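Local coordinates for protein FACT complex subunit SPT16 (Ashbya gossypii, PDB 6A8M) that probably acts, as the SPT16 subunit of the FACT histone chaperone, in reorganizing nucleosomes during transcription, replication and repair, its N-terminal region having a peptidase-like fold, at residues S25-L37 against L121-A135. Residues are numbered along the deposited sequence; the frame is centred on the assembly and turned at random.
Sequences SFDGSPSSLVFIL and LVERVREAGSAVGLA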
ATOM      1  N   SER A  25      -3.971 -18.221 -15.939  1.00 29.54           N
ATOM      2  CA  SER A  25      -2.577 -18.107 -16.353  1.00 31.67           C
ATOM      3  C   SER A  25      -1.660 -17.572 -15.249  1.00 28.38           C
ATOM      4  O   SER A  25      -0.475 -17.319 -15.513  1.00 26.35           O
ATOM      5  CB  SER A  25      -2.464 -17.221 -17.592  1.00 32.79           C
ATOM      6  OG  SER A  25      -2.793 -15.888 -17.280  1.00 30.11           O
ATOM      7  N   PHE A  26      -2.176 -17.372 -14.033  1.00 23.62           N
ATOM      8  CA  PHE A  26      -1.289 -17.230 -12.885  1.00 22.16           C
ATOM      9  C   PHE A  26      -0.329 -18.415 -12.826  1.00 23.09           C
ATOM     10  O   PHE A  26      -0.647 -19.524 -13.270  1.00 25.58           O
ATOM     11  CB  PHE A  26      -2.072 -17.164 -11.571  1.00 19.29           C
ATOM     12  CG  PHE A  26      -2.829 -15.882 -11.362  1.00 19.79           C
ATOM     13  CD1 PHE A  26      -2.700 -14.818 -12.244  1.00 19.28           C
ATOM     14  CD2 PHE A  26      -3.669 -15.743 -10.264  1.00 19.29           C
ATOM     15  CE1 PHE A  26      -3.397 -13.634 -12.033  1.00 19.83           C
ATOM     16  CE2 PHE A  26      -4.370 -14.560 -10.052  1.00 18.62           C
ATOM     17  CZ  PHE A  26      -4.230 -13.507 -10.931  1.00 19.78           C
ATOM     18  N   ASP A  27       0.863 -18.168 -12.289  1.00 21.84           N
ATOM     19  CA  ASP A  27       1.799 -19.251 -12.022  1.00 22.53           C
ATOM     20  C   ASP A  27       1.085 -20.384 -11.303  1.00 22.56           C
ATOM     21  O   ASP A  27       0.269 -20.156 -10.407  1.00 24.24           O
ATOM     22  CB  ASP A  27       2.967 -18.750 -11.162  1.00 24.79           C
ATOM     23  CG  ASP A  27       3.890 -17.794 -11.910  1.00 27.00           C
ATOM     24  OD1 ASP A  27       3.752 -17.666 -13.152  1.00 27.70           O
ATOM     25  OD2 ASP A  27       4.748 -17.165 -11.241  1.00 24.56           O
ATOM     26  N   GLY A  28       1.383 -21.615 -11.707  1.00 23.63           N
ATOM     27  CA  GLY A  28       0.735 -22.764 -11.112  1.00 25.23           C
ATOM     28  C   GLY A  28      -0.598 -23.137 -11.722  1.00 25.22           C
ATOM     29  O   GLY A  28      -1.174 -24.152 -11.315  1.00 26.84           O
ATOM     30  N   SER A  29      -1.110 -22.347 -12.667  1.00 24.92           N
ATOM     31  CA  SER A  29      -2.333 -22.657 -13.403  1.00 26.10           C
ATOM     32  C   SER A  29      -3.495 -23.076 -12.494  1.00 24.40           C
ATOM     33  O   SER A  29      -3.985 -24.205 -12.586  1.00 26.87           O
ATOM     34  CB  SER A  29      -2.064 -23.734 -14.445  1.00 29.18           C
ATOM     35  OG  SER A  29      -1.055 -23.341 -15.363  1.00 29.47           O
ATOM     36  N   PRO A  30      -3.949 -22.207 -11.593  1.00 21.85           N
ATOM     37  CA  PRO A  30      -5.102 -22.581 -10.767  1.00 22.47           C
ATOM     38  C   PRO A  30      -6.349 -22.686 -11.634  1.00 22.63           C
ATOM     39  O   PRO A  30      -6.524 -21.925 -12.590  1.00 24.40           O
ATOM     40  CB  PRO A  30      -5.202 -21.435  -9.748  1.00 21.03           C
ATOM     41  CG  PRO A  30      -4.587 -20.255 -10.468  1.00 20.24           C
ATOM     42  CD  PRO A  30      -3.483 -20.831 -11.323  1.00 23.31           C
ATOM     43  N   SER A  31      -7.209 -23.647 -11.298  1.00 23.10           N
ATOM     44  CA  SER A  31      -8.468 -23.861 -11.999  1.00 25.90           C
ATOM     45  C   SER A  31      -9.627 -23.094 -11.380  1.00 22.69           C
ATOM     46  O   SER A  31     -10.694 -22.990 -12.003  1.00 22.25           O
ATOM     47  CB  SER A  31      -8.819 -25.351 -12.015  1.00 28.94           C
ATOM     48  OG  SER A  31      -7.778 -26.118 -12.587  1.00 33.29           O
ATOM     49  N   SER A  32      -9.437 -22.562 -10.179  1.00 21.03           N
ATOM     50  CA  SER A  32     -10.432 -21.781  -9.454  1.00 20.92           C
ATOM     51  C   SER A  32      -9.687 -21.054  -8.344  1.00 20.48           C
ATOM     52  O   SER A  32      -8.544 -21.383  -8.038  1.00 20.40           O
ATOM     53  CB  SER A  32     -11.544 -22.658  -8.872  1.00 23.41           C
ATOM     54  OG  SER A  32     -11.050 -23.600  -7.924  1.00 23.10           O
ATOM     55  N   LEU A  33     -10.354 -20.069  -7.742  1.00 18.12           N
ATOM     56  CA  LEU A  33      -9.804 -19.271  -6.654  1.00 17.79           C
ATOM     57  C   LEU A  33     -10.768 -19.343  -5.482  1.00 16.21           C
ATOM     58  O   LEU A  33     -11.983 -19.327  -5.689  1.00 15.07           O
ATOM     59  CB  LEU A  33      -9.630 -17.810  -7.058  1.00 16.13           C
ATOM     60  CG  LEU A  33      -8.822 -17.509  -8.318  1.00 16.88           C
ATOM     61  CD1 LEU A  33      -8.750 -16.026  -8.553  1.00 15.18           C
ATOM     62  CD2 LEU A  33      -7.415 -18.120  -8.173  1.00 19.86           C
ATOM     63  N   VAL A  34     -10.239 -19.411  -4.256  1.00 15.61           N
ATOM     64  CA  VAL A  34     -11.063 -19.288  -3.054  1.00 15.94           C
ATOM     65  C   VAL A  34     -10.406 -18.315  -2.075  1.00 15.68           C
ATOM     66  O   VAL A  34      -9.247 -18.511  -1.687  1.00 16.42           O
ATOM     67  CB  VAL A  34     -11.299 -20.643  -2.362  1.00 17.19           C
ATOM     68  CG1 VAL A  34     -12.221 -20.441  -1.170  1.00 15.30           C
ATOM     69  CG2 VAL A  34     -11.898 -21.684  -3.348  1.00 16.41           C
ATOM     70  N   PHE A  35     -11.159 -17.294  -1.653  1.00 14.23           N
ATOM     71  CA  PHE A  35     -10.708 -16.303  -0.679  1.00 13.68           C
ATOM     72  C   PHE A  35     -11.704 -16.266   0.472  1.00 14.22           C
ATOM     73  O   PHE A  35     -12.911 -16.144   0.238  1.00 16.11           O
ATOM     74  CB  PHE A  35     -10.592 -14.911  -1.314  1.00 12.47           C
ATOM     75  CG  PHE A  35      -9.685 -14.883  -2.511  1.00 13.61           C
ATOM     76  CD1 PHE A  35      -8.323 -14.785  -2.333  1.00 14.84           C
ATOM     77  CD2 PHE A  35     -10.192 -14.977  -3.790  1.00 12.91           C
ATOM     78  CE1 PHE A  35      -7.463 -14.770  -3.420  1.00 16.76           C
ATOM     79  CE2 PHE A  35      -9.338 -14.967  -4.896  1.00 14.77           C
ATOM     80  CZ  PHE A  35      -7.971 -14.865  -4.704  1.00 16.79           C
ATOM     81  N   ILE A  36     -11.202 -16.344   1.706  1.00 15.61           N
ATOM     82  CA  ILE A  36     -12.065 -16.446   2.879  1.00 15.20           C
ATOM     83  C   ILE A  36     -11.673 -15.349   3.849  1.00 15.58           C
ATOM     84  O   ILE A  36     -10.542 -15.336   4.349  1.00 17.78           O
ATOM     85  CB  ILE A  36     -11.976 -17.821   3.567  1.00 18.31           C
ATOM     86  CG1 ILE A  36     -11.924 -18.952   2.534  1.00 18.76           C
ATOM     87  CG2 ILE A  36     -13.156 -18.005   4.519  1.00 19.96           C
ATOM     88  CD1 ILE A  36     -10.517 -19.313   2.103  1.00 18.06           C
ATOM     89  N   LEU A  37     -12.608 -14.456   4.144  1.00 15.08           N
ATOM     90  CA  LEU A  37     -12.365 -13.378   5.088  1.00 15.62           C
ATOM     91  C   LEU A  37     -13.106 -13.728   6.371  1.00 16.03           C
ATOM     92  O   LEU A  37     -14.320 -13.937   6.348  1.00 16.67           O
ATOM     93  CB  LEU A  37     -12.831 -12.036   4.519  1.00 17.13           C
ATOM     94  CG  LEU A  37     -11.927 -10.859   4.929  1.00 20.08           C
ATOM     95  CD1 LEU A  37     -12.105  -9.713   3.983  1.00 21.96           C
ATOM     96  CD2 LEU A  37     -12.169 -10.429   6.390  1.00 22.18           C
ATOM     97  N   LEU A 121     -19.426 -25.923  -1.937  1.00 19.48           N
ATOM     98  CA  LEU A 121     -18.420 -25.171  -2.679  1.00 18.84           C
ATOM     99  C   LEU A 121     -17.214 -26.044  -3.015  1.00 20.96           C
ATOM    100  O   LEU A 121     -16.693 -25.982  -4.133  1.00 22.36           O
ATOM    101  CB  LEU A 121     -17.997 -23.938  -1.888  1.00 21.60           C
ATOM    102  CG  LEU A 121     -16.884 -23.179  -2.619  1.00 22.67           C
ATOM    103  CD1 LEU A 121     -17.436 -22.460  -3.848  1.00 21.21           C
ATOM    104  CD2 LEU A 121     -16.178 -22.265  -1.701  1.00 22.89           C
ATOM    105  N   VAL A 122     -16.775 -26.886  -2.072  1.00 19.85           N
ATOM    106  CA  VAL A 122     -15.690 -27.828  -2.354  1.00 24.63           C
ATOM    107  C   VAL A 122     -16.035 -28.732  -3.542  1.00 26.23           C
ATOM    108  O   VAL A 122     -15.159 -29.068  -4.349  1.00 29.68           O
ATOM    109  CB  VAL A 122     -15.348 -28.633  -1.083  1.00 24.91           C
ATOM    110  CG1 VAL A 122     -14.877 -30.019  -1.436  1.00 25.65           C
ATOM    111  CG2 VAL A 122     -14.282 -27.884  -0.289  1.00 25.55           C
ATOM    112  N   GLU A 123     -17.307 -29.125  -3.686  1.00 28.70           N
ATOM    113  CA  GLU A 123     -17.695 -29.917  -4.854  1.00 32.16           C
ATOM    114  C   GLU A 123     -17.438 -29.146  -6.147  1.00 32.28           C
ATOM    115  O   GLU A 123     -16.884 -29.688  -7.117  1.00 33.56           O
ATOM    116  CB  GLU A 123     -19.166 -30.334  -4.762  1.00 35.41           C
ATOM    117  CG  GLU A 123     -19.507 -31.281  -3.607  1.00 37.93           C
ATOM    118  CD  GLU A 123     -18.712 -32.579  -3.640  1.00 41.19           C
ATOM    119  OE1 GLU A 123     -19.002 -33.446  -4.496  1.00 41.20           O
ATOM    120  OE2 GLU A 123     -17.805 -32.734  -2.794  1.00 40.74           O
ATOM    121  N   ARG A 124     -17.823 -27.873  -6.182  1.00 28.12           N
ATOM    122  CA  ARG A 124     -17.568 -27.084  -7.381  1.00 25.79           C
ATOM    123  C   ARG A 124     -16.068 -26.891  -7.612  1.00 24.59           C
ATOM    124  O   ARG A 124     -15.604 -26.940  -8.757  1.00 25.91           O
ATOM    125  CB  ARG A 124     -18.302 -25.746  -7.290  1.00 28.17           C
ATOM    126  CG  ARG A 124     -18.444 -25.040  -8.626  1.00 31.35           C
ATOM    127  CD  ARG A 124     -19.340 -23.817  -8.543  1.00 34.07           C
ATOM    128  NE  ARG A 124     -20.655 -24.122  -7.976  1.00 35.79           N
ATOM    129  CZ  ARG A 124     -21.722 -23.340  -8.126  1.00 35.10           C
ATOM    130  NH1 ARG A 124     -21.621 -22.215  -8.832  1.00 32.68           N
ATOM    131  NH2 ARG A 124     -22.884 -23.682  -7.582  1.00 33.70           N
ATOM    132  N   VAL A 125     -15.289 -26.693  -6.540  1.00 21.49           N
ATOM    133  CA  VAL A 125     -13.852 -26.461  -6.687  1.00 21.94           C
ATOM    134  C   VAL A 125     -13.158 -27.689  -7.275  1.00 26.79           C
ATOM    135  O   VAL A 125     -12.330 -27.580  -8.190  1.00 25.81           O
ATOM    136  CB  VAL A 125     -13.238 -26.050  -5.336  1.00 21.36           C
ATOM    137  CG1 VAL A 125     -11.746 -26.223  -5.359  1.00 21.22           C
ATOM    138  CG2 VAL A 125     -13.615 -24.598  -4.990  1.00 18.93           C
ATOM    139  N   ARG A 126     -13.481 -28.879  -6.762  1.00 29.66           N
ATOM    140  CA  ARG A 126     -12.802 -30.079  -7.249  1.00 33.41           C
ATOM    141  C   ARG A 126     -13.225 -30.418  -8.673  1.00 31.94           C
ATOM    142  O   ARG A 126     -12.433 -30.977  -9.438  1.00 32.12           O
ATOM    143  CB  ARG A 126     -13.057 -31.251  -6.302  1.00 35.35           C
ATOM    144  CG  ARG A 126     -14.497 -31.761  -6.256  1.00 39.54           C
ATOM    145  CD  ARG A 126     -14.673 -32.771  -5.126  1.00 43.95           C
ATOM    146  NE  ARG A 126     -15.966 -33.458  -5.162  1.00 46.50           N
ATOM    147  CZ  ARG A 126     -16.143 -34.694  -5.619  1.00 49.13           C
ATOM    148  NH1 ARG A 126     -15.109 -35.391  -6.077  1.00 51.09           N
ATOM    149  NH2 ARG A 126     -17.355 -35.241  -5.613  1.00 49.05           N
ATOM    150  N   GLU A 127     -14.456 -30.075  -9.048  1.00 31.50           N
ATOM    151  CA  GLU A 127     -14.881 -30.245 -10.434  1.00 34.17           C
ATOM    152  C   GLU A 127     -14.057 -29.364 -11.363  1.00 31.25           C
ATOM    153  O   GLU A 127     -13.697 -29.781 -12.469  1.00 33.47           O
ATOM    154  CB  GLU A 127     -16.372 -29.922 -10.564  1.00 38.35           C
ATOM    155  CG  GLU A 127     -16.872 -29.822 -12.000  1.00 44.57           C
ATOM    156  CD  GLU A 127     -16.616 -31.095 -12.794  1.00 51.83           C
ATOM    157  OE1 GLU A 127     -16.672 -32.201 -12.201  1.00 53.94           O
ATOM    158  OE2 GLU A 127     -16.352 -30.986 -14.012  1.00 54.82           O
ATOM    159  N   ALA A 128     -13.729 -28.151 -10.912  1.00 25.50           N
ATOM    160  CA  ALA A 128     -12.922 -27.234 -11.710  1.00 24.50           C
ATOM    161  C   ALA A 128     -11.517 -27.783 -11.940  1.00 27.48           C
ATOM    162  O   ALA A 128     -10.962 -27.645 -13.038  1.00 29.15           O
ATOM    163  CB  ALA A 128     -12.867 -25.863 -11.025  1.00 20.63           C
ATOM    164  N   GLY A 129     -10.927 -28.402 -10.929  1.00 28.32           N
ATOM    165  CA  GLY A 129      -9.561 -28.881 -11.049  1.00 31.90           C
ATOM    166  C   GLY A 129      -8.896 -29.030  -9.701  1.00 33.51           C
ATOM    167  O   GLY A 129      -9.426 -28.635  -8.659  1.00 32.08           O
ATOM    168  N   SER A 130      -7.692 -29.611  -9.736  1.00 33.96           N
ATOM    169  CA  SER A 130      -6.998 -29.920  -8.495  1.00 35.14           C
ATOM    170  C   SER A 130      -6.191 -28.737  -7.976  1.00 32.70           C
ATOM    171  O   SER A 130      -5.937 -28.660  -6.771  1.00 32.78           O
ATOM    172  CB  SER A 130      -6.088 -31.140  -8.676  1.00 41.59           C
ATOM    173  OG  SER A 130      -5.196 -30.965  -9.760  1.00 44.77           O
ATOM    174  N   ALA A 131      -5.772 -27.827  -8.854  1.00 31.10           N
ATOM    175  CA  ALA A 131      -5.031 -26.640  -8.440  1.00 29.46           C
ATOM    176  C   ALA A 131      -6.018 -25.537  -8.081  1.00 28.13           C
ATOM    177  O   ALA A 131      -6.813 -25.107  -8.929  1.00 27.26           O
ATOM    178  CB  ALA A 131      -4.085 -26.168  -9.544  1.00 29.54           C
ATOM    179  N   VAL A 132      -5.932 -25.054  -6.840  1.00 25.83           N
ATOM    180  CA  VAL A 132      -6.829 -24.033  -6.307  1.00 23.14           C
ATOM    181  C   VAL A 132      -5.995 -22.838  -5.882  1.00 21.43           C
ATOM    182  O   VAL A 132      -5.084 -22.982  -5.065  1.00 20.41           O
ATOM    183  CB  VAL A 132      -7.641 -24.576  -5.116  1.00 24.30           C
ATOM    184  CG1 VAL A 132      -8.785 -23.641  -4.783  1.00 22.24           C
ATOM    185  CG2 VAL A 132      -8.150 -25.981  -5.418  1.00 24.76           C
ATOM    186  N   GLY A 133      -6.335 -21.657  -6.397  1.00 20.28           N
ATOM    187  CA  GLY A 133      -5.608 -20.449  -6.050  1.00 20.12           C
ATOM    188  C   GLY A 133      -6.082 -19.921  -4.708  1.00 18.71           C
ATOM    189  O   GLY A 133      -7.285 -19.790  -4.471  1.00 17.06           O
ATOM    190  N   LEU A 134      -5.134 -19.647  -3.817  1.00 17.67           N
ATOM    191  CA  LEU A 134      -5.427 -19.251  -2.451  1.00 17.86           C
ATOM    192  C   LEU A 134      -4.499 -18.117  -2.037  1.00 17.00           C
ATOM    193  O   LEU A 134      -3.397 -17.979  -2.569  1.00 17.98           O
ATOM    194  CB  LEU A 134      -5.236 -20.416  -1.475  1.00 19.12           C
ATOM    195  CG  LEU A 134      -6.067 -21.675  -1.698  1.00 21.56           C
ATOM    196  CD1 LEU A 134      -5.601 -22.722  -0.719  1.00 22.33           C
ATOM    197  CD2 LEU A 134      -7.527 -21.353  -1.481  1.00 21.54           C
ATOM    198  N   ALA A 135      -4.960 -17.307  -1.081  1.00 16.03           N
ATOM    199  CA  ALA A 135      -4.094 -16.350  -0.385  1.00 16.87           C
ATOM    200  C   ALA A 135      -3.470 -17.096   0.792  1.00 20.01           C
ATOM    201  O   ALA A 135      -4.002 -17.115   1.906  1.00 19.37           O
ATOM    202  CB  ALA A 135      -4.887 -15.113   0.035  1.00 16.57           C
TER
HETATM  203  O   HOH W   1      -9.735 -25.648  -8.789  1.00 22.91           O
HETATM  204  O   HOH W   2      -7.467 -18.095   0.287  1.00 19.01           O
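Gly133 bonds both ways to Ser32 and Val34, pairing strands 32-37 and 131-134 in parallel. Its N donates to Ser32 O at 2.8 Å, nearly straight at 174°, and its O accepts from Val34 N at 3.0 Å. Ser31 N donates to Ala131 O (2.8 Å), a bond that leads into the pair. The CA of Leu33 adds a CH···O contact to Gly133 O.

Gly133 allows close packing on the face that carries Leu33. Leu33 CD2 lies 3.6 Å from Gly133 CA, so the branch sits directly on the bare backbone, and Pro30 CB presses on Gly133 N. Just beyond strand 131-134, Ala135 CB meets the edge of the Phe35 ring, near its plane.

The other face holds a small apolar cluster against the C-terminal part of helix 113-128. Val34 CG2, anti to its carbonyl carbon, reaches both Val125 CG2 (3.8 Å) and Val132 CG1. Leu134 CD2 packs against Val34 CB and its carbonyl O. Ser31 CB meets Ala128 O, while Ser32 CB meets the Ala128 methyl group, at the helix end where the chain turns through Gly129 with positive phi.

Two waters extend the pairing. One sits 2.6 Å from Ser32 OG and within bonding distance of Gly129 O and Ala131 O, with more acceptors around it than protons to give. Ser32 chi1 (62°) sets the hydroxyl between its own N and carbonyl carbon, beside Val125 CG1. A second water continues the ladder, donating to Val34 O and accepting from Ala135 N.

The pair lies inside the mixed sheet of the SPT16 N-terminal lobe. Strand 64-68 flanks 32-37, and 162-165 flanks 131-134. Trp152 of helix 143-158 touches Val132 and Leu134; on the opposite face, helix 48-57 meets Phe35 and Ala135.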